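Long-range contact in cell division control protein 4 (Saccharomyces cerevisiae, PDB 3V7D), which recognises phosphorylated target proteins such as the CDK inhibitor SIC1 and directs their ubiquitination as the substrate-binding subunit of an SCF ubiquitin ligase: residues T16-F27 / N44-L55. The protein carries 1 engineered substitution. Sequence-based numbering, arbitrary orientation. Where two conformers were deposited one is given.
Sequences TSLPFEISLKIF and NWNKIIRKSTSL
Phe-27 enters as a knob among Trp-45, Ile-48, Ile-49 and Leu-55. Its CG stands anti to the carbonyl carbon (chi1 -70°), which sends the ring from helix 20-27 toward helix 43-49. Ile-49 crosses it at about a right angle and lays CG1 over one face, 3.9 Å from the centroid of the Phe-27 ring, as a CH-pi contact. The edge of Phe-27 points at the face of Trp-45 in an offset edge-to-face pair, with the planes at 81°. Ile-48 CG2 comes within 4.0 Å of Phe-27 CE2. Leu-55 CD1 meets the root of the side chain, 3.7 Å from Phe-27 CB.

The same Ile-48 methyl also touches Phe-20 CE1, and so lies between two aromatic rings. The Phe-20 and Ile-48 side chains pass each other, pointing opposite ways. Ile-48 O lies near the ring plane at its edge, 3.5 Å from Phe-20 CE1. The aliphatic part of Lys-51 approaches this ring obliquely, its CD 3.6 Å from Phe-20 CE1. Leu-24 closes on Ser-52, CD1 lying 3.6 Å from Ser-52 CB.

At the other end, Thr-16 OG1 lies at the edge of the Trp-45 indole. The two are linked through Asp-13, which hydrogen-bonds Thr-16 OG1 through OD2 and Trp-45 NE1 through OD1.

Both segments belong to the F-box, the part of F-box proteins that binds Skp1. Helix 20-27 and residues 44-49 of the second helix run nearly perpendicular (86°). No hydrogen bond joins the two segments directly, so their cohesion rests on aromatic and aliphatic packing, with the Asp-13 carboxylate as a polar bridge at one end.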
ATOM      1  N   THR B  16     -15.704 -30.429   2.854  1.00 39.80           N
ATOM      2  CA  THR B  16     -14.886 -31.558   3.276  1.00 42.58           C
ATOM      3  C   THR B  16     -14.707 -32.570   2.144  1.00 39.91           C
ATOM      4  O   THR B  16     -13.601 -33.061   1.910  1.00 39.38           O
ATOM      5  CB  THR B  16     -15.500 -32.259   4.503  1.00 45.45           C
ATOM      6  OG1 THR B  16     -15.389 -31.401   5.644  1.00 47.75           O
ATOM      7  CG2 THR B  16     -14.790 -33.570   4.792  1.00 45.83           C
ATOM      8  N   SER B  17     -15.795 -32.860   1.438  1.00 41.17           N
ATOM      9  CA  SER B  17     -15.806 -33.905   0.413  1.00 42.54           C
ATOM     10  C   SER B  17     -14.976 -33.569  -0.823  1.00 43.43           C
ATOM     11  O   SER B  17     -14.242 -34.414  -1.326  1.00 42.55           O
ATOM     12  CB  SER B  17     -17.242 -34.228  -0.003  1.00 42.32           C
ATOM     13  OG  SER B  17     -17.980 -34.750   1.087  1.00 46.74           O
ATOM     14  N   LEU B  18     -15.098 -32.336  -1.308  1.00 42.91           N
ATOM     15  CA  LEU B  18     -14.393 -31.914  -2.515  1.00 41.59           C
ATOM     16  C   LEU B  18     -12.878 -31.930  -2.321  1.00 37.82           C
ATOM     17  O   LEU B  18     -12.398 -31.847  -1.192  1.00 37.99           O
ATOM     18  CB  LEU B  18     -14.854 -30.518  -2.936  1.00 39.46           C
ATOM     19  CG  LEU B  18     -16.247 -30.433  -3.556  1.00 42.38           C
ATOM     20  CD1 LEU B  18     -16.708 -28.982  -3.623  1.00 43.22           C
ATOM     21  CD2 LEU B  18     -16.246 -31.066  -4.937  1.00 40.05           C
ATOM     22  N   PRO B  19     -12.121 -32.057  -3.423  1.00 40.47           N
ATOM     23  CA  PRO B  19     -10.662 -31.945  -3.327  1.00 43.25           C
ATOM     24  C   PRO B  19     -10.275 -30.567  -2.805  1.00 42.73           C
ATOM     25  O   PRO B  19     -10.977 -29.597  -3.084  1.00 37.63           O
ATOM     26  CB  PRO B  19     -10.200 -32.115  -4.775  1.00 44.01           C
ATOM     27  CG  PRO B  19     -11.293 -32.923  -5.420  1.00 45.72           C
ATOM     28  CD  PRO B  19     -12.561 -32.434  -4.779  1.00 40.88           C
ATOM     29  N   PHE B  20      -9.177 -30.500  -2.058  1.00 43.16           N
ATOM     30  CA  PHE B  20      -8.740 -29.280  -1.380  1.00 42.11           C
ATOM     31  C   PHE B  20      -8.718 -28.024  -2.260  1.00 41.58           C
ATOM     32  O   PHE B  20      -9.221 -26.973  -1.863  1.00 41.41           O
ATOM     33  CB  PHE B  20      -7.363 -29.501  -0.741  1.00 42.40           C
ATOM     34  CG  PHE B  20      -6.775 -28.263  -0.115  1.00 50.26           C
ATOM     35  CD1 PHE B  20      -7.262 -27.779   1.090  1.00 55.68           C
ATOM     36  CD2 PHE B  20      -5.730 -27.592  -0.727  1.00 49.88           C
ATOM     37  CE1 PHE B  20      -6.721 -26.640   1.670  1.00 56.58           C
ATOM     38  CE2 PHE B  20      -5.184 -26.454  -0.152  1.00 53.33           C
ATOM     39  CZ  PHE B  20      -5.681 -25.978   1.048  1.00 52.27           C
ATOM     40  N   GLU B  21      -8.134 -28.135  -3.447  1.00 44.03           N
ATOM     41  CA  GLU B  21      -8.010 -26.989  -4.341  1.00 45.37           C
ATOM     42  C   GLU B  21      -9.376 -26.429  -4.742  1.00 48.59           C
ATOM     43  O   GLU B  21      -9.539 -25.218  -4.902  1.00 46.03           O
ATOM     44  CB  GLU B  21      -7.199 -27.360  -5.585  1.00 49.50           C
ATOM     45  CG  GLU B  21      -5.789 -27.853  -5.285  1.00 64.75           C
ATOM     46  CD  GLU B  21      -4.907 -26.788  -4.650  1.00 80.19           C
ATOM     47  OE1 GLU B  21      -5.193 -25.583  -4.827  1.00 83.59           O
ATOM     48  OE2 GLU B  21      -3.922 -27.158  -3.972  1.00 84.96           O
ATOM     49  N   ILE B  22     -10.357 -27.313  -4.887  1.00 46.96           N
ATOM     50  CA  ILE B  22     -11.702 -26.897  -5.268  1.00 44.32           C
ATOM     51  C   ILE B  22     -12.442 -26.207  -4.121  1.00 36.89           C
ATOM     52  O   ILE B  22     -13.120 -25.199  -4.327  1.00 37.62           O
ATOM     53  CB  ILE B  22     -12.524 -28.079  -5.812  1.00 41.00           C
ATOM     54  CG1 ILE B  22     -11.845 -28.648  -7.057  1.00 41.25           C
ATOM     55  CG2 ILE B  22     -13.951 -27.641  -6.133  1.00 37.56           C
ATOM     56  CD1 ILE B  22     -12.626 -29.755  -7.722  1.00 47.15           C
ATOM     57  N   SER B  23     -12.307 -26.739  -2.911  1.00 34.41           N
ATOM     58  CA  SER B  23     -12.915 -26.098  -1.751  1.00 37.58           C
ATOM     59  C   SER B  23     -12.246 -24.750  -1.518  1.00 43.10           C
ATOM     60  O   SER B  23     -12.867 -23.810  -1.027  1.00 37.50           O
ATOM     61  CB  SER B  23     -12.788 -26.977  -0.508  1.00 37.43           C
ATOM     62  OG  SER B  23     -13.615 -28.124  -0.608  1.00 42.73           O
ATOM     63  N   LEU B  24     -10.972 -24.666  -1.887  1.00 47.68           N
ATOM     64  CA  LEU B  24     -10.218 -23.427  -1.768  1.00 51.61           C
ATOM     65  C   LEU B  24     -10.786 -22.383  -2.722  1.00 49.22           C
ATOM     66  O   LEU B  24     -10.892 -21.203  -2.390  1.00 48.83           O
ATOM     67  CB  LEU B  24      -8.751 -23.675  -2.098  1.00 55.76           C
ATOM     68  CG  LEU B  24      -7.794 -22.822  -1.280  1.00 66.36           C
ATOM     69  CD1 LEU B  24      -7.886 -23.252   0.176  1.00 67.01           C
ATOM     70  CD2 LEU B  24      -6.374 -22.937  -1.807  1.00 70.29           C
ATOM     71  N   LYS B  25     -11.143 -22.840  -3.914  1.00 46.46           N
ATOM     72  CA  LYS B  25     -11.757 -21.992  -4.923  1.00 45.77           C
ATOM     73  C   LYS B  25     -13.065 -21.389  -4.400  1.00 43.32           C
ATOM     74  O   LYS B  25     -13.398 -20.237  -4.685  1.00 45.98           O
ATOM     75  CB  LYS B  25     -12.001 -22.816  -6.187  1.00 49.71           C
ATOM     76  CG  LYS B  25     -12.442 -22.019  -7.393  1.00 57.20           C
ATOM     77  CD  LYS B  25     -12.482 -22.887  -8.650  1.00 65.39           C
ATOM     78  CE  LYS B  25     -11.117 -23.485  -8.979  1.00 69.34           C
ATOM     79  NZ  LYS B  25     -10.706 -23.182 -10.381  1.00 73.17           N
ATOM     80  N   ILE B  26     -13.794 -22.175  -3.615  1.00 42.03           N
ATOM     81  CA  ILE B  26     -15.064 -21.741  -3.043  1.00 40.89           C
ATOM     82  C   ILE B  26     -14.855 -20.614  -2.031  1.00 43.87           C
ATOM     83  O   ILE B  26     -15.589 -19.618  -2.026  1.00 39.48           O
ATOM     84  CB  ILE B  26     -15.811 -22.928  -2.387  1.00 39.16           C
ATOM     85  CG1 ILE B  26     -16.227 -23.950  -3.452  1.00 40.84           C
ATOM     86  CG2 ILE B  26     -17.039 -22.450  -1.629  1.00 38.76           C
ATOM     87  CD1 ILE B  26     -16.844 -25.226  -2.892  1.00 37.93           C
ATOM     88  N   PHE B  27     -13.839 -20.764  -1.185  1.00 40.04           N
ATOM     89  CA  PHE B  27     -13.543 -19.750  -0.180  1.00 38.22           C
ATOM     90  C   PHE B  27     -13.033 -18.446  -0.793  1.00 37.44           C
ATOM     91  O   PHE B  27     -13.265 -17.370  -0.247  1.00 47.02           O
ATOM     92  CB  PHE B  27     -12.557 -20.284   0.863  1.00 36.26           C
ATOM     93  CG  PHE B  27     -13.148 -21.323   1.770  1.00 38.11           C
ATOM     94  CD1 PHE B  27     -14.223 -21.013   2.592  1.00 38.18           C
ATOM     95  CD2 PHE B  27     -12.627 -22.605   1.811  1.00 37.52           C
ATOM     96  CE1 PHE B  27     -14.773 -21.964   3.434  1.00 35.38           C
ATOM     97  CE2 PHE B  27     -13.170 -23.564   2.649  1.00 39.10           C
ATOM     98  CZ  PHE B  27     -14.244 -23.243   3.461  1.00 36.81           C
ATOM     99  N   ASN B  44     -12.608 -29.675  10.751  1.00 44.63           N
ATOM    100  CA  ASN B  44     -12.123 -29.915   9.397  0.51 43.71           C
ATOM    101  C   ASN B  44     -12.146 -28.657   8.532  1.00 40.48           C
ATOM    102  O   ASN B  44     -11.217 -28.387   7.775  1.00 40.56           O
ATOM    103  CB  ASN B  44     -12.960 -31.016   8.747  0.51 46.03           C
ATOM    104  CG  ASN B  44     -13.276 -32.144   9.710  0.51 50.04           C
ATOM    105  OD1 ASN B  44     -14.082 -31.984  10.632  0.51 50.16           O
ATOM    106  ND2 ASN B  44     -12.643 -33.294   9.503  0.51 47.66           N
ATOM    107  N   TRP B  45     -13.237 -27.900   8.633  1.00 39.78           N
ATOM    108  CA  TRP B  45     -13.332 -26.637   7.908  1.00 35.64           C
ATOM    109  C   TRP B  45     -12.238 -25.713   8.420  1.00 35.42           C
ATOM    110  O   TRP B  45     -11.561 -25.031   7.644  1.00 36.42           O
ATOM    111  CB  TRP B  45     -14.697 -25.973   8.111  1.00 35.52           C
ATOM    112  CG  TRP B  45     -15.791 -26.479   7.204  1.00 40.04           C
ATOM    113  CD1 TRP B  45     -16.065 -27.775   6.890  1.00 42.52           C
ATOM    114  CD2 TRP B  45     -16.754 -25.685   6.496  1.00 39.76           C
ATOM    115  NE1 TRP B  45     -17.142 -27.841   6.036  1.00 47.02           N
ATOM    116  CE2 TRP B  45     -17.582 -26.570   5.778  1.00 43.87           C
ATOM    117  CE3 TRP B  45     -16.997 -24.308   6.403  1.00 38.49           C
ATOM    118  CZ2 TRP B  45     -18.638 -26.127   4.980  1.00 40.80           C
ATOM    119  CZ3 TRP B  45     -18.045 -23.870   5.603  1.00 36.19           C
ATOM    120  CH2 TRP B  45     -18.846 -24.777   4.898  1.00 37.28           C
ATOM    121  N   ASN B  46     -12.071 -25.704   9.739  1.00 37.17           N
ATOM    122  CA  ASN B  46     -11.058 -24.877  10.382  1.00 38.46           C
ATOM    123  C   ASN B  46      -9.680 -25.226   9.840  1.00 36.34           C
ATOM    124  O   ASN B  46      -8.886 -24.342   9.507  1.00 39.88           O
ATOM    125  CB  ASN B  46     -11.099 -25.074  11.898  1.00 38.51           C
ATOM    126  CG  ASN B  46     -10.220 -24.084  12.643  1.00 45.49           C
ATOM    127  OD1 ASN B  46      -9.034 -24.336  12.877  1.00 46.04           O
ATOM    128  ND2 ASN B  46     -10.802 -22.956  13.032  1.00 40.63           N
ATOM    129  N   LYS B  47      -9.415 -26.525   9.729  1.00 34.30           N
ATOM    130  CA  LYS B  47      -8.126 -27.006   9.245  1.00 43.06           C
ATOM    131  C   LYS B  47      -7.907 -26.609   7.785  1.00 42.12           C
ATOM    132  O   LYS B  47      -6.837 -26.122   7.420  1.00 38.78           O
ATOM    133  CB  LYS B  47      -8.034 -28.525   9.407  1.00 51.81           C
ATOM    134  CG  LYS B  47      -6.636 -29.093   9.203  1.00 65.16           C
ATOM    135  CD  LYS B  47      -6.653 -30.618   9.163  1.00 75.15           C
ATOM    136  CE  LYS B  47      -6.971 -31.220  10.524  1.00 82.58           C
ATOM    137  NZ  LYS B  47      -5.828 -31.107  11.473  1.00 85.44           N
ATOM    138  N   ILE B  48      -8.932 -26.810   6.961  1.00 39.95           N
ATOM    139  CA  ILE B  48      -8.859 -26.501   5.534  1.00 38.23           C
ATOM    140  C   ILE B  48      -8.538 -25.024   5.265  1.00 42.57           C
ATOM    141  O   ILE B  48      -7.680 -24.705   4.440  1.00 44.10           O
ATOM    142  CB  ILE B  48     -10.175 -26.889   4.818  1.00 38.34           C
ATOM    143  CG1 ILE B  48     -10.292 -28.411   4.709  1.00 39.43           C
ATOM    144  CG2 ILE B  48     -10.250 -26.256   3.441  1.00 34.40           C
ATOM    145  CD1 ILE B  48     -11.599 -28.876   4.106  1.00 40.33           C
ATOM    146  N   ILE B  49      -9.224 -24.127   5.965  1.00 39.15           N
ATOM    147  CA  ILE B  49      -9.029 -22.692   5.775  1.00 37.28           C
ATOM    148  C   ILE B  49      -7.645 -22.217   6.223  1.00 40.52           C
ATOM    149  O   ILE B  49      -6.983 -21.443   5.528  1.00 47.76           O
ATOM    150  CB  ILE B  49     -10.117 -21.887   6.509  1.00 38.59           C
ATOM    151  CG1 ILE B  49     -11.485 -22.159   5.877  1.00 41.24           C
ATOM    152  CG2 ILE B  49      -9.791 -20.400   6.491  1.00 28.69           C
ATOM    153  CD1 ILE B  49     -12.645 -21.639   6.685  1.00 44.65           C
ATOM    154  N   ARG B  50      -7.199 -22.695   7.378  1.00 39.65           N
ATOM    155  CA  ARG B  50      -5.916 -22.269   7.929  1.00 45.53           C
ATOM    156  C   ARG B  50      -4.736 -22.936   7.225  1.00 45.11           C
ATOM    157  O   ARG B  50      -3.590 -22.774   7.627  1.00 40.50           O
ATOM    158  CB  ARG B  50      -5.873 -22.538   9.433  1.00 40.24           C
ATOM    159  CG  ARG B  50      -6.941 -21.768  10.196  1.00 41.17           C
ATOM    160  CD  ARG B  50      -7.049 -22.237  11.630  1.00 41.17           C
ATOM    161  NE  ARG B  50      -5.804 -22.045  12.363  1.00 42.28           N
ATOM    162  CZ  ARG B  50      -5.546 -22.591  13.547  1.00 47.81           C
ATOM    163  NH1 ARG B  50      -6.448 -23.370  14.130  1.00 40.69           N
ATOM    164  NH2 ARG B  50      -4.382 -22.364  14.143  1.00 50.10           N
ATOM    165  N   LYS B  51      -5.032 -23.670   6.161  1.00 41.99           N
ATOM    166  CA  LYS B  51      -4.024 -24.411   5.423  1.00 42.51           C
ATOM    167  C   LYS B  51      -3.427 -23.555   4.309  1.00 40.67           C
ATOM    168  O   LYS B  51      -2.245 -23.667   3.996  1.00 37.05           O
ATOM    169  CB  LYS B  51      -4.670 -25.653   4.814  1.00 46.05           C
ATOM    170  CG  LYS B  51      -3.896 -26.942   4.948  1.00 58.39           C
ATOM    171  CD  LYS B  51      -4.716 -28.069   4.318  1.00 68.07           C
ATOM    172  CE  LYS B  51      -4.024 -29.418   4.392  1.00 72.97           C
ATOM    173  NZ  LYS B  51      -4.088 -30.013   5.756  1.00 72.84           N
ATOM    174  N   SER B  52      -4.244 -22.699   3.707  1.00 42.35           N
ATOM    175  CA  SER B  52      -3.802 -21.956   2.530  1.00 50.85           C
ATOM    176  C   SER B  52      -3.210 -20.595   2.870  1.00 47.97           C
ATOM    177  O   SER B  52      -3.781 -19.828   3.640  1.00 45.34           O
ATOM    178  CB  SER B  52      -4.948 -21.778   1.536  1.00 51.70           C
ATOM    179  OG  SER B  52      -6.024 -21.089   2.142  1.00 47.43           O
ATOM    180  N   THR B  53      -2.057 -20.312   2.280  1.00 51.44           N
ATOM    181  CA  THR B  53      -1.452 -18.997   2.359  1.00 47.04           C
ATOM    182  C   THR B  53      -2.182 -18.077   1.393  1.00 43.94           C
ATOM    183  O   THR B  53      -2.532 -16.947   1.736  1.00 48.30           O
ATOM    184  CB  THR B  53       0.043 -19.054   1.978  1.00 47.81           C
ATOM    185  OG1 THR B  53       0.783 -19.662   3.044  1.00 49.82           O
ATOM    186  CG2 THR B  53       0.596 -17.659   1.720  1.00 49.44           C
ATOM    187  N   SER B  54      -2.429 -18.589   0.190  1.00 40.23           N
ATOM    188  CA  SER B  54      -2.985 -17.798  -0.901  1.00 43.03           C
ATOM    189  C   SER B  54      -4.310 -17.131  -0.540  1.00 42.97           C
ATOM    190  O   SER B  54      -4.561 -15.994  -0.932  1.00 50.97           O
ATOM    191  CB  SER B  54      -3.134 -18.647  -2.169  1.00 49.86           C
ATOM    192  OG  SER B  54      -4.076 -19.690  -1.988  1.00 58.09           O
ATOM    193  N   LEU B  55      -5.146 -17.834   0.213  1.00 44.14           N
ATOM    194  CA  LEU B  55      -6.434 -17.290   0.630  1.00 39.54           C
ATOM    195  C   LEU B  55      -6.257 -15.954   1.344  1.00 39.76           C
ATOM    196  O   LEU B  55      -6.928 -14.977   1.022  1.00 41.49           O
ATOM    197  CB  LEU B  55      -7.155 -18.284   1.540  1.00 38.39           C
ATOM    198  CG  LEU B  55      -8.597 -18.016   1.971  1.00 43.57           C
ATOM    199  CD1 LEU B  55      -9.284 -19.335   2.246  1.00 46.38           C
ATOM    200  CD2 LEU B  55      -8.657 -17.135   3.208  1.00 48.18           C
TER